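LamCAT (Aquimarina, PDB 6JH5) hydrolyses laminarin, a beta-glucan of marine algae, probably as a glycoside hydrolase of family 16 with a beta-sandwich fold. Local coordinates at residues V21-T24 against G30-N33; Y63-T68 against I214-F219; T132-D137 against Y142-G147; I169-F172 against L177-E180. All coordinates share one frame; numbering follows the deposited sequence.

Contact 1: V21-T24 against G30-N33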
loop_
_atom_site.group_PDB
_atom_site.type_symbol
_atom_site.label_atom_id
_atom_site.label_comp_id
_atom_site.label_asym_id
_atom_site.label_seq_id
_atom_site.Cartn_x
_atom_site.Cartn_y
_atom_site.Cartn_z
ATOM N N VAL A 21 -9.257 -9.619 2.796
ATOM C CA VAL A 21 -9.711 -9.549 4.213
ATOM C C VAL A 21 -9.718 -8.061 4.594
ATOM O O VAL A 21 -8.854 -7.367 4.165
ATOM C CB VAL A 21 -8.734 -10.356 5.095
ATOM C CG1 VAL A 21 -9.097 -10.289 6.553
ATOM C CG2 VAL A 21 -8.691 -11.795 4.636
ATOM N N PHE A 22 -10.656 -7.636 5.426
ATOM C CA PHE A 22 -10.785 -6.194 5.729
ATOM C C PHE A 22 -10.499 -5.863 7.183
ATOM O O PHE A 22 -10.871 -6.602 8.039
ATOM C CB PHE A 22 -12.192 -5.718 5.371
ATOM C CG PHE A 22 -12.467 -5.718 3.891
ATOM C CD1 PHE A 22 -12.732 -6.892 3.215
ATOM C CD2 PHE A 22 -12.437 -4.542 3.172
ATOM C CE1 PHE A 22 -12.977 -6.891 1.858
ATOM C CE2 PHE A 22 -12.682 -4.548 1.814
ATOM C CZ PHE A 22 -12.936 -5.720 1.162
ATOM N N GLU A 23 -9.828 -4.747 7.397
ATOM C CA GLU A 23 -9.616 -4.306 8.787
ATOM C C GLU A 23 -10.818 -3.463 9.216
ATOM O O GLU A 23 -11.522 -2.957 8.378
ATOM C CB GLU A 23 -8.369 -3.447 8.955
ATOM C CG GLU A 23 -7.087 -4.134 8.542
ATOM C CD GLU A 23 -6.616 -5.268 9.421
ATOM O OE1 GLU A 23 -7.309 -5.593 10.362
ATOM O OE2 GLU A 23 -5.575 -5.800 9.124
ATOM N N THR A 24 -10.999 -3.365 10.513
ATOM C CA THR A 24 -12.090 -2.548 11.090
ATOM C C THR A 24 -11.524 -1.622 12.169
ATOM O O THR A 24 -10.752 -2.086 12.954
ATOM C CB THR A 24 -13.125 -3.467 11.747
ATOM O OG1 THR A 24 -13.653 -4.314 10.736
ATOM C CG2 THR A 24 -14.247 -2.698 12.395
ATOM N N GLY A 30 -3.948 4.697 16.135
ATOM C CA GLY A 30 -4.168 5.044 14.719
ATOM C C GLY A 30 -3.317 4.239 13.756
ATOM O O GLY A 30 -2.566 4.787 13.021
ATOM N N TRP A 31 -3.398 2.928 13.880
ATOM C CA TRP A 31 -2.637 1.979 13.027
ATOM C C TRP A 31 -1.131 2.209 13.171
ATOM O O TRP A 31 -0.421 2.034 12.223
ATOM C CB TRP A 31 -3.153 1.997 11.586
ATOM C CG TRP A 31 -4.537 1.443 11.555
ATOM C CD1 TRP A 31 -5.706 2.135 11.640
ATOM C CD2 TRP A 31 -4.885 0.057 11.566
ATOM N NE1 TRP A 31 -6.760 1.270 11.673
ATOM C CE2 TRP A 31 -6.288 -0.010 11.623
ATOM C CE3 TRP A 31 -4.140 -1.127 11.528
ATOM C CZ2 TRP A 31 -6.957 -1.227 11.657
ATOM C CZ3 TRP A 31 -4.812 -2.317 11.552
ATOM C CH2 TRP A 31 -6.193 -2.364 11.614
ATOM N N GLY A 32 -0.736 2.667 14.346
ATOM C CA GLY A 32 0.673 2.921 14.673
ATOM C C GLY A 32 1.190 4.248 14.145
ATOM O O GLY A 32 2.317 4.549 14.405
ATOM N N ASN A 33 0.363 5.018 13.452
ATOM C CA ASN A 33 0.836 6.289 12.852
ATOM C C ASN A 33 -0.046 7.470 13.244
ATOM O O ASN A 33 -0.008 8.432 12.547
ATOM C CB ASN A 33 0.818 6.182 11.326
ATOM C CG ASN A 33 1.578 4.976 10.817
ATOM O OD1 ASN A 33 2.734 4.818 11.127
ATOM N ND2 ASN A 33 0.944 4.140 10.026
#

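Contact 2: Y63-T68 against I214-F219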
loop_
_atom_site.group_PDB
_atom_site.type_symbol
_atom_site.label_atom_id
_atom_site.label_comp_id
_atom_site.label_asym_id
_atom_site.label_seq_id
_atom_site.Cartn_x
_atom_site.Cartn_y
_atom_site.Cartn_z
ATOM N N TYR A 63 -14.416 8.247 16.167
ATOM C CA TYR A 63 -13.591 8.794 15.066
ATOM C C TYR A 63 -14.477 9.550 14.088
ATOM O O TYR A 63 -15.668 9.329 14.083
ATOM C CB TYR A 63 -12.768 7.673 14.428
ATOM C CG TYR A 63 -11.805 7.113 15.428
ATOM C CD1 TYR A 63 -10.590 7.721 15.643
ATOM C CD2 TYR A 63 -12.165 6.066 16.244
ATOM C CE1 TYR A 63 -9.721 7.268 16.608
ATOM C CE2 TYR A 63 -11.304 5.590 17.206
ATOM C CZ TYR A 63 -10.083 6.199 17.391
ATOM O OH TYR A 63 -9.247 5.753 18.354
ATOM N N ASN A 64 -13.862 10.425 13.301
ATOM C CA ASN A 64 -14.632 11.339 12.419
ATOM C C ASN A 64 -14.488 11.048 10.926
ATOM O O ASN A 64 -15.044 11.774 10.150
ATOM C CB ASN A 64 -14.253 12.776 12.748
ATOM C CG ASN A 64 -14.529 13.048 14.203
ATOM O OD1 ASN A 64 -15.576 12.703 14.697
ATOM N ND2 ASN A 64 -13.564 13.614 14.886
ATOM N N TYR A 65 -13.705 10.044 10.582
ATOM C CA TYR A 65 -13.520 9.665 9.169
ATOM C C TYR A 65 -13.582 8.138 9.067
ATOM O O TYR A 65 -13.215 7.456 9.983
ATOM C CB TYR A 65 -12.175 10.143 8.614
ATOM C CG TYR A 65 -11.908 11.610 8.803
ATOM C CD1 TYR A 65 -12.374 12.535 7.901
ATOM C CD2 TYR A 65 -11.218 12.062 9.905
ATOM C CE1 TYR A 65 -12.141 13.886 8.085
ATOM C CE2 TYR A 65 -10.977 13.404 10.103
ATOM C CZ TYR A 65 -11.443 14.323 9.192
ATOM O OH TYR A 65 -11.222 15.643 9.390
ATOM N N THR A 66 -14.065 7.677 7.930
ATOM C CA THR A 66 -14.089 6.234 7.627
ATOM C C THR A 66 -13.397 6.012 6.290
ATOM O O THR A 66 -13.382 6.889 5.473
ATOM C CB THR A 66 -15.504 5.653 7.604
ATOM O OG1 THR A 66 -16.250 6.353 6.621
ATOM C CG2 THR A 66 -16.156 5.723 8.963
ATOM N N SER A 67 -12.826 4.833 6.150
ATOM C CA SER A 67 -12.133 4.456 4.906
ATOM C C SER A 67 -11.986 2.931 4.879
ATOM O O SER A 67 -12.662 2.274 5.612
ATOM C CB SER A 67 -10.809 5.154 4.765
ATOM O OG SER A 67 -10.283 4.961 3.483
ATOM N N THR A 68 -11.153 2.427 3.991
ATOM C CA THR A 68 -10.971 0.962 3.919
ATOM C C THR A 68 -9.483 0.599 3.964
ATOM O O THR A 68 -8.711 1.321 3.410
ATOM C CB THR A 68 -11.572 0.397 2.621
ATOM O OG1 THR A 68 -12.968 0.323 2.847
ATOM C CG2 THR A 68 -11.105 -0.994 2.250
ATOM N N ILE A 214 -6.617 18.586 7.825
ATOM C CA ILE A 214 -7.471 17.815 6.893
ATOM C C ILE A 214 -8.381 18.760 6.108
ATOM O O ILE A 214 -9.016 19.573 6.731
ATOM C CB ILE A 214 -8.307 16.771 7.654
ATOM C CG1 ILE A 214 -7.509 15.988 8.706
ATOM C CG2 ILE A 214 -8.989 15.846 6.669
ATOM C CD1 ILE A 214 -6.276 15.288 8.196
ATOM N N ASP A 215 -8.386 18.590 4.787
ATOM C CA ASP A 215 -9.298 19.372 3.926
ATOM C C ASP A 215 -10.631 18.645 4.030
ATOM O O ASP A 215 -10.885 17.742 3.312
ATOM C CB ASP A 215 -8.788 19.406 2.494
ATOM C CG ASP A 215 -9.700 20.158 1.543
ATOM O OD1 ASP A 215 -10.738 20.609 1.976
ATOM O OD2 ASP A 215 -9.317 20.266 0.409
ATOM N N ASN A 216 -11.523 19.156 4.877
ATOM C CA ASN A 216 -12.845 18.527 5.114
ATOM C C ASN A 216 -13.777 18.742 3.931
ATOM O O ASN A 216 -14.796 18.122 3.885
ATOM C CB ASN A 216 -13.451 18.946 6.443
ATOM C CG ASN A 216 -12.694 18.322 7.590
ATOM O OD1 ASN A 216 -12.383 17.158 7.560
ATOM N ND2 ASN A 216 -12.339 19.136 8.557
ATOM N N ASN A 217 -13.349 19.552 2.982
ATOM C CA ASN A 217 -14.177 19.797 1.783
ATOM C C ASN A 217 -13.771 18.830 0.671
ATOM O O ASN A 217 -14.270 18.968 -0.415
ATOM C CB ASN A 217 -14.095 21.246 1.319
ATOM C CG ASN A 217 -14.889 22.174 2.204
ATOM O OD1 ASN A 217 -14.385 23.177 2.675
ATOM N ND2 ASN A 217 -16.115 21.828 2.460
ATOM N N ALA A 218 -12.890 17.886 0.984
ATOM C CA ALA A 218 -12.470 16.883 -0.014
ATOM C C ALA A 218 -13.244 15.567 0.177
ATOM O O ALA A 218 -12.936 14.619 -0.492
ATOM C CB ALA A 218 -10.991 16.670 0.113
ATOM N N PHE A 219 -14.236 15.554 1.059
ATOM C CA PHE A 219 -15.015 14.328 1.355
ATOM C C PHE A 219 -16.384 14.401 0.694
ATOM O O PHE A 219 -16.976 15.437 0.741
ATOM C CB PHE A 219 -15.104 14.101 2.863
ATOM C CG PHE A 219 -13.759 13.847 3.483
ATOM C CD1 PHE A 219 -12.980 14.880 3.950
ATOM C CD2 PHE A 219 -13.272 12.566 3.582
ATOM C CE1 PHE A 219 -11.735 14.635 4.492
ATOM C CE2 PHE A 219 -12.028 12.322 4.129
ATOM C CZ PHE A 219 -11.265 13.357 4.590
#

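Contact 3: T132-D137 against Y142-G147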
loop_
_atom_site.group_PDB
_atom_site.type_symbol
_atom_site.label_atom_id
_atom_site.label_comp_id
_atom_site.label_asym_id
_atom_site.label_seq_id
_atom_site.Cartn_x
_atom_site.Cartn_y
_atom_site.Cartn_z
ATOM N N THR A 132 9.133 2.690 -0.809
ATOM C CA THR A 132 10.000 2.535 0.384
ATOM C C THR A 132 10.050 1.091 0.902
ATOM O O THR A 132 9.121 0.373 0.691
ATOM C CB THR A 132 9.376 3.367 1.519
ATOM O OG1 THR A 132 9.096 4.669 1.028
ATOM C CG2 THR A 132 10.211 3.504 2.772
ATOM N N ILE A 133 11.163 0.739 1.532
ATOM C CA ILE A 133 11.214 -0.518 2.325
ATOM C C ILE A 133 11.480 -0.139 3.788
ATOM O O ILE A 133 12.207 0.784 4.043
ATOM C CB ILE A 133 12.241 -1.561 1.844
ATOM C CG1 ILE A 133 13.588 -0.955 1.450
ATOM C CG2 ILE A 133 11.645 -2.472 0.775
ATOM C CD1 ILE A 133 14.661 -1.981 1.215
ATOM N N HIS A 134 10.819 -0.858 4.681
ATOM C CA HIS A 134 11.029 -0.750 6.139
ATOM C C HIS A 134 11.372 -2.150 6.658
ATOM O O HIS A 134 10.770 -3.069 6.216
ATOM C CB HIS A 134 9.801 -0.256 6.901
ATOM C CG HIS A 134 9.173 0.978 6.365
ATOM N ND1 HIS A 134 9.314 2.186 6.980
ATOM C CD2 HIS A 134 8.357 1.177 5.311
ATOM C CE1 HIS A 134 8.641 3.082 6.300
ATOM N NE2 HIS A 134 8.045 2.488 5.284
ATOM N N TRP A 135 12.297 -2.201 7.604
ATOM C CA TRP A 135 12.712 -3.494 8.172
ATOM C C TRP A 135 13.466 -3.267 9.483
ATOM O O TRP A 135 13.595 -2.148 9.908
ATOM C CB TRP A 135 13.516 -4.318 7.157
ATOM C CG TRP A 135 14.920 -3.869 6.878
ATOM C CD1 TRP A 135 16.067 -4.467 7.302
ATOM C CD2 TRP A 135 15.334 -2.777 6.047
ATOM N NE1 TRP A 135 17.156 -3.810 6.820
ATOM C CE2 TRP A 135 16.741 -2.769 6.050
ATOM C CE3 TRP A 135 14.657 -1.797 5.319
ATOM C CZ2 TRP A 135 17.476 -1.826 5.350
ATOM C CZ3 TRP A 135 15.387 -0.845 4.658
ATOM C CH2 TRP A 135 16.777 -0.861 4.667
ATOM N N GLN A 136 13.874 -4.362 10.099
ATOM C CA GLN A 136 14.716 -4.272 11.307
ATOM C C GLN A 136 16.042 -4.873 10.889
ATOM O O GLN A 136 16.053 -5.990 10.496
ATOM C CB GLN A 136 14.091 -5.052 12.447
ATOM C CG GLN A 136 14.736 -4.772 13.794
ATOM C CD GLN A 136 13.998 -5.585 14.824
ATOM O OE1 GLN A 136 14.345 -6.729 15.081
ATOM N NE2 GLN A 136 12.927 -5.022 15.348
ATOM N N ASP A 137 17.099 -4.096 11.009
ATOM C CA ASP A 137 18.401 -4.525 10.469
ATOM C C ASP A 137 19.107 -5.468 11.431
ATOM O O ASP A 137 18.557 -5.795 12.452
ATOM C CB ASP A 137 19.240 -3.345 9.989
ATOM C CG ASP A 137 19.845 -2.477 11.081
ATOM O OD1 ASP A 137 19.768 -2.860 12.221
ATOM O OD2 ASP A 137 20.383 -1.449 10.747
ATOM N N TYR A 142 15.500 -0.087 13.618
ATOM C CA TYR A 142 14.504 0.155 12.558
ATOM C C TYR A 142 15.232 0.840 11.402
ATOM O O TYR A 142 15.949 1.784 11.601
ATOM C CB TYR A 142 13.368 1.003 13.127
ATOM C CG TYR A 142 12.493 1.607 12.069
ATOM C CD1 TYR A 142 11.862 0.821 11.131
ATOM C CD2 TYR A 142 12.329 2.963 11.990
ATOM C CE1 TYR A 142 11.068 1.381 10.150
ATOM C CE2 TYR A 142 11.539 3.537 11.015
ATOM C CZ TYR A 142 10.895 2.746 10.091
ATOM O OH TYR A 142 10.126 3.338 9.134
ATOM N N ALA A 143 15.030 0.313 10.206
ATOM C CA ALA A 143 15.693 0.865 9.015
ATOM C C ALA A 143 14.661 1.173 7.938
ATOM O O ALA A 143 13.693 0.510 7.879
ATOM C CB ALA A 143 16.672 -0.157 8.501
ATOM N N ASN A 144 14.894 2.225 7.180
ATOM C CA ASN A 144 14.043 2.458 5.994
ATOM C C ASN A 144 14.877 3.036 4.849
ATOM O O ASN A 144 15.915 3.586 5.090
ATOM C CB ASN A 144 12.735 3.152 6.322
ATOM C CG ASN A 144 12.966 4.570 6.755
ATOM O OD1 ASN A 144 13.650 5.315 6.098
ATOM N ND2 ASN A 144 12.356 4.944 7.852
ATOM N N TYR A 145 14.405 2.804 3.639
ATOM C CA TYR A 145 15.123 3.288 2.448
ATOM C C TYR A 145 14.055 3.665 1.428
ATOM O O TYR A 145 13.356 2.809 0.999
ATOM C CB TYR A 145 16.096 2.214 1.975
ATOM C CG TYR A 145 17.031 2.649 0.885
ATOM C CD1 TYR A 145 17.879 3.715 1.055
ATOM C CD2 TYR A 145 17.078 1.959 -0.303
ATOM C CE1 TYR A 145 18.757 4.081 0.060
ATOM C CE2 TYR A 145 17.953 2.310 -1.308
ATOM C CZ TYR A 145 18.796 3.383 -1.131
ATOM O OH TYR A 145 19.668 3.735 -2.110
ATOM N N SER A 146 14.056 4.927 1.038
ATOM C CA SER A 146 12.923 5.455 0.258
ATOM C C SER A 146 13.377 6.244 -0.956
ATOM O O SER A 146 14.412 6.816 -0.920
ATOM C CB SER A 146 12.126 6.357 1.132
ATOM O OG SER A 146 10.897 6.603 0.544
ATOM N N GLY A 147 12.495 6.287 -1.938
ATOM C CA GLY A 147 12.689 7.028 -3.187
ATOM C C GLY A 147 11.392 7.641 -3.669
ATOM O O GLY A 147 10.367 7.254 -3.234
#

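Contact 4: I169-F172 against L177-E180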
loop_
_atom_site.group_PDB
_atom_site.type_symbol
_atom_site.label_atom_id
_atom_site.label_comp_id
_atom_site.label_asym_id
_atom_site.label_seq_id
_atom_site.Cartn_x
_atom_site.Cartn_y
_atom_site.Cartn_z
ATOM N N ILE A 169 15.028 -5.092 -5.190
ATOM C CA ILE A 169 13.649 -4.595 -5.361
ATOM C C ILE A 169 13.790 -3.317 -6.182
ATOM O O ILE A 169 14.623 -2.530 -5.874
ATOM C CB ILE A 169 12.950 -4.306 -4.028
ATOM C CG1 ILE A 169 12.875 -5.572 -3.181
ATOM C CG2 ILE A 169 11.569 -3.718 -4.300
ATOM C CD1 ILE A 169 12.501 -5.318 -1.754
ATOM N N LYS A 170 13.017 -3.224 -7.251
ATOM C CA LYS A 170 13.004 -2.029 -8.115
ATOM C C LYS A 170 11.577 -1.468 -8.147
ATOM O O LYS A 170 10.678 -2.238 -8.192
ATOM C CB LYS A 170 13.431 -2.417 -9.522
ATOM C CG LYS A 170 14.897 -2.731 -9.689
ATOM C CD LYS A 170 15.141 -3.232 -11.099
ATOM C CE LYS A 170 16.584 -3.376 -11.475
ATOM N NZ LYS A 170 16.718 -3.532 -12.936
ATOM N N TRP A 171 11.457 -0.152 -8.124
ATOM C CA TRP A 171 10.158 0.557 -8.101
ATOM C C TRP A 171 9.968 1.354 -9.391
ATOM O O TRP A 171 10.867 2.007 -9.821
ATOM C CB TRP A 171 10.071 1.533 -6.929
ATOM C CG TRP A 171 9.854 0.976 -5.557
ATOM C CD1 TRP A 171 8.698 1.007 -4.840
ATOM C CD2 TRP A 171 10.839 0.411 -4.683
ATOM N NE1 TRP A 171 8.883 0.467 -3.605
ATOM C CE2 TRP A 171 10.189 0.096 -3.479
ATOM C CE3 TRP A 171 12.195 0.110 -4.817
ATOM C CZ2 TRP A 171 10.867 -0.473 -2.414
ATOM C CZ3 TRP A 171 12.864 -0.445 -3.760
ATOM C CH2 TRP A 171 12.202 -0.745 -2.576
ATOM N N PHE A 172 8.773 1.283 -9.948
ATOM C CA PHE A 172 8.504 2.046 -11.173
ATOM C C PHE A 172 7.120 2.685 -11.127
ATOM O O PHE A 172 6.260 2.206 -10.447
ATOM C CB PHE A 172 8.411 1.091 -12.361
ATOM C CG PHE A 172 9.542 0.115 -12.528
ATOM C CD1 PHE A 172 9.623 -1.015 -11.752
ATOM C CD2 PHE A 172 10.507 0.308 -13.483
ATOM C CE1 PHE A 172 10.645 -1.922 -11.914
ATOM C CE2 PHE A 172 11.531 -0.599 -13.651
ATOM C CZ PHE A 172 11.593 -1.716 -12.873
ATOM N N LEU A 177 11.716 3.706 -13.847
ATOM C CA LEU A 177 12.445 3.261 -12.629
ATOM C C LEU A 177 12.833 4.493 -11.815
ATOM O O LEU A 177 13.356 5.406 -12.387
ATOM C CB LEU A 177 13.696 2.504 -13.068
ATOM C CG LEU A 177 14.629 2.067 -11.953
ATOM C CD1 LEU A 177 13.944 1.037 -11.103
ATOM C CD2 LEU A 177 15.915 1.517 -12.531
ATOM N N TYR A 178 12.516 4.501 -10.525
ATOM C CA TYR A 178 12.880 5.662 -9.674
ATOM C C TYR A 178 13.501 5.250 -8.332
ATOM O O TYR A 178 14.012 6.090 -7.676
ATOM C CB TYR A 178 11.663 6.560 -9.464
ATOM C CG TYR A 178 10.612 5.938 -8.593
ATOM C CD1 TYR A 178 9.669 5.108 -9.138
ATOM C CD2 TYR A 178 10.608 6.138 -7.232
ATOM C CE1 TYR A 178 8.706 4.513 -8.357
ATOM C CE2 TYR A 178 9.643 5.561 -6.437
ATOM C CZ TYR A 178 8.700 4.732 -6.999
ATOM O OH TYR A 178 7.761 4.144 -6.227
ATOM N N HIS A 179 13.416 3.980 -7.956
ATOM C CA HIS A 179 13.999 3.551 -6.663
ATOM C C HIS A 179 14.458 2.104 -6.784
ATOM O O HIS A 179 13.902 1.389 -7.558
ATOM C CB HIS A 179 12.996 3.766 -5.516
ATOM C CG HIS A 179 13.521 3.540 -4.139
ATOM N ND1 HIS A 179 14.716 4.040 -3.706
ATOM C CD2 HIS A 179 12.994 2.900 -3.083
ATOM C CE1 HIS A 179 14.896 3.707 -2.458
ATOM N NE2 HIS A 179 13.874 3.013 -2.056
ATOM N N GLU A 180 15.498 1.761 -6.062
ATOM C CA GLU A 180 16.053 0.395 -6.124
ATOM C C GLU A 180 16.735 0.112 -4.793
ATOM O O GLU A 180 17.332 0.998 -4.264
ATOM C CB GLU A 180 17.034 0.275 -7.292
ATOM C CG GLU A 180 17.672 -1.086 -7.424
ATOM C CD GLU A 180 18.501 -1.250 -8.690
ATOM O OE1 GLU A 180 18.163 -0.630 -9.665
ATOM O OE2 GLU A 180 19.443 -2.006 -8.668
HETATM O O HOH W 1 5.821 2.778 -7.554
#

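Contact 1: V21-T24 against G30-N33
Glu23 lies against the outer end of the Trp31 indole, at the surface of the beta-sandwich expected of a family 16 glycoside hydrolase. Glu23 and Thr24 follow the short strand 21-22, and the chain loops out and returns through the turn at 30-33, where Gly30, Trp31 and Gly32 all have positive phi. Glu23 CB meets the far corner of the six-membered ring, 3.6 Å from Trp31 CH2. Glu23 CG comes next, still at that corner, 3.7 Å from Trp31 CH2. A bend at chi2 (-70°) then folds the chain back, which keeps Glu23 CD at 3.7 Å from Trp31 CH2 instead of carrying it away. At the tip, Glu23 OE1 stays 3.6 Å from Trp31 CH2, and the carboxylate plane is inclined 53° to the ring, neither flat on it nor upright. The other oxygen, OE2, makes a salt bridge to Lys71, so OE2 is paired with strand 63-71, while CB, CG and OE1 lie along the indole. Trp31 is tethered too: NE1 donates to the carbonyl of Gly25. Beside Glu23, Thr24 O sits near the ring plane, 4.1 Å from Trp31 CZ2.

Contact 2: Y63-T68 against I214-F219
The loop between strands 197-205 and 221-232 of the GH16 beta-sandwich presents Ile214, Asn216 and Phe219 as three sides of a seat for the ring of Tyr65. The polar fix is at the tip of the tyrosine: Tyr65 OH donates to Asn216 OD1 at 2.6 Å. The bond reaches a lone pair of the amide oxygen, lying in the carbonyl plane with a C=O...donor angle of 130°. Ring and amide are nearly coplanar, 17° apart, although the two side chains run roughly at right angles. Tyr65 CD1 lies over the face of Phe219, 3.6 Å from Phe219 CZ. The ring planes are 36° apart, too tilted for a parallel stack and far from T-shaped. Ile214 supplies its CG2 methyl, 3.8 Å from Tyr65 CZ. The loop has its own brace, an Asx turn in which Asp215 OD1 accepts from Asn217 N at 3.0 Å. A phenylalanine in place of Tyr65 could still meet Phe219, but it would probably leave Asn216 OD1 without its donor and the amide freer to turn. In the surrounding fold, Ile205 of strand 197-205 touches Tyr65, Ile214 and Phe219 alike, while Phe92 meets Phe219 edge-to-face. The backbone of Tyr65 is hydrogen-bonded to Tyr38 of strand 37-39.

Contact 3: T132-D137 against Y142-G147
His134 and Tyr142 run side by side on one face of this antiparallel beta hairpin, their rings rim to rim and only 7° from coplanar. That alignment brings Tyr142 OH to the edge of the imidazole, 2.6 Å from His134 ND1, in a hydrogen bond. Asn144 joins from its own strand: Asn144 ND2 donates to Tyr142 OH at 3.0 Å, with the oxygen close to the amide plane. Further along this face Thr132 OG1 and Ser146 OG share a hydrogen bond of 2.7 Å.

On the reverse face the contact is apolar. Trp135 CG sits between its backbone N and carbonyl carbon (chi1 73°), which folds the indole across the partner strand, and the Ala143 methyl lies over the six-membered ring, 3.6 Å from CB to the ring centroid, a CH-pi contact. The far end of the indole runs on to Tyr145, where Trp135 CZ3 is 4.1 Å from Tyr145 CB. Trp135 NE1 donates to Asn188 O. Between the faces, Ile133 pairs with Tyr145 and Trp135 with Ala143, two backbone bonds each.

The hairpin is thus polar on one side and greasy on the other. Strand 128-136 is flanked by strand 116-118, probably part of the signature that carries the catalytic acids in GH16 relatives, and His134 touches Glu116. Gripped at ND1 and weakly bonded to Asp118 at NE2, the imidazole probably has its rotation fixed.

Contact 4: I169-F172 against L177-E180
Strands 168-173 and 176-182 form an antiparallel beta hairpin whose register slips by one residue between Trp171 and Phe172, a beta bulge: Trp171 N donates to His179 O at 2.9 Å, yet Trp171 O accepts from Tyr178 N at 3.1 Å. The extra residue brings two aromatics of the second strand onto one tryptophan. His179 runs alongside the indole with its CD2 over the face, 3.4 Å from Trp171 CE3, the planes 40° apart. Ile169 CG2 covers the opposite face. Tyr178 comes in at the root of the side chain, its CZ 3.5 Å from Trp171 CB. Polar ends are met elsewhere: Trp171 NE1 donates to Asp118 O, and His179 NE2 to Tyr145 O of the neighbouring hairpin. Were Trp171 an alanine, a gap would probably open between Ile169 and His179, and the Asp118 carbonyl would be likely to lose its indole donor.

The other face carries Lys170, Phe172, Leu177 and Glu180. The CD1 methyl of Leu177 lies over the Phe172 ring, 4.2 Å from its centroid, a CH-pi contact. Lys170 and Glu180 extend in parallel, but Lys170 NZ is 4.6 Å from Glu180 OE1, too far for a salt bridge. With CG between the backbone N and the carbonyl carbon (chi1 70°), the Tyr178 ring turns toward the first strand, where a water lies 2.7 Å from Tyr178 OH while donating to Phe172 O.

From the N terminus, contact 1 closes first, a tight loop of five residues between its segments. Contact 2 opens next and spans 145 residues, so contacts 3 and 4, both short hairpins, open and close in turn within its span; none of the four cross. Contacts 1 and 2 share neighbouring strands 21-22 and 63-71 and touch where Phe22 packs on Thr68. Contacts 3 and 4 also touch: the probable hydrogen bond between Tyr145 O and His179 NE2 ties one hairpin to the other, with Tyr145 packing on Glu180 beside it. Contacts 2 and 4 lie on opposite sides of the chain's centre, their nearest atoms about 19 Å apart.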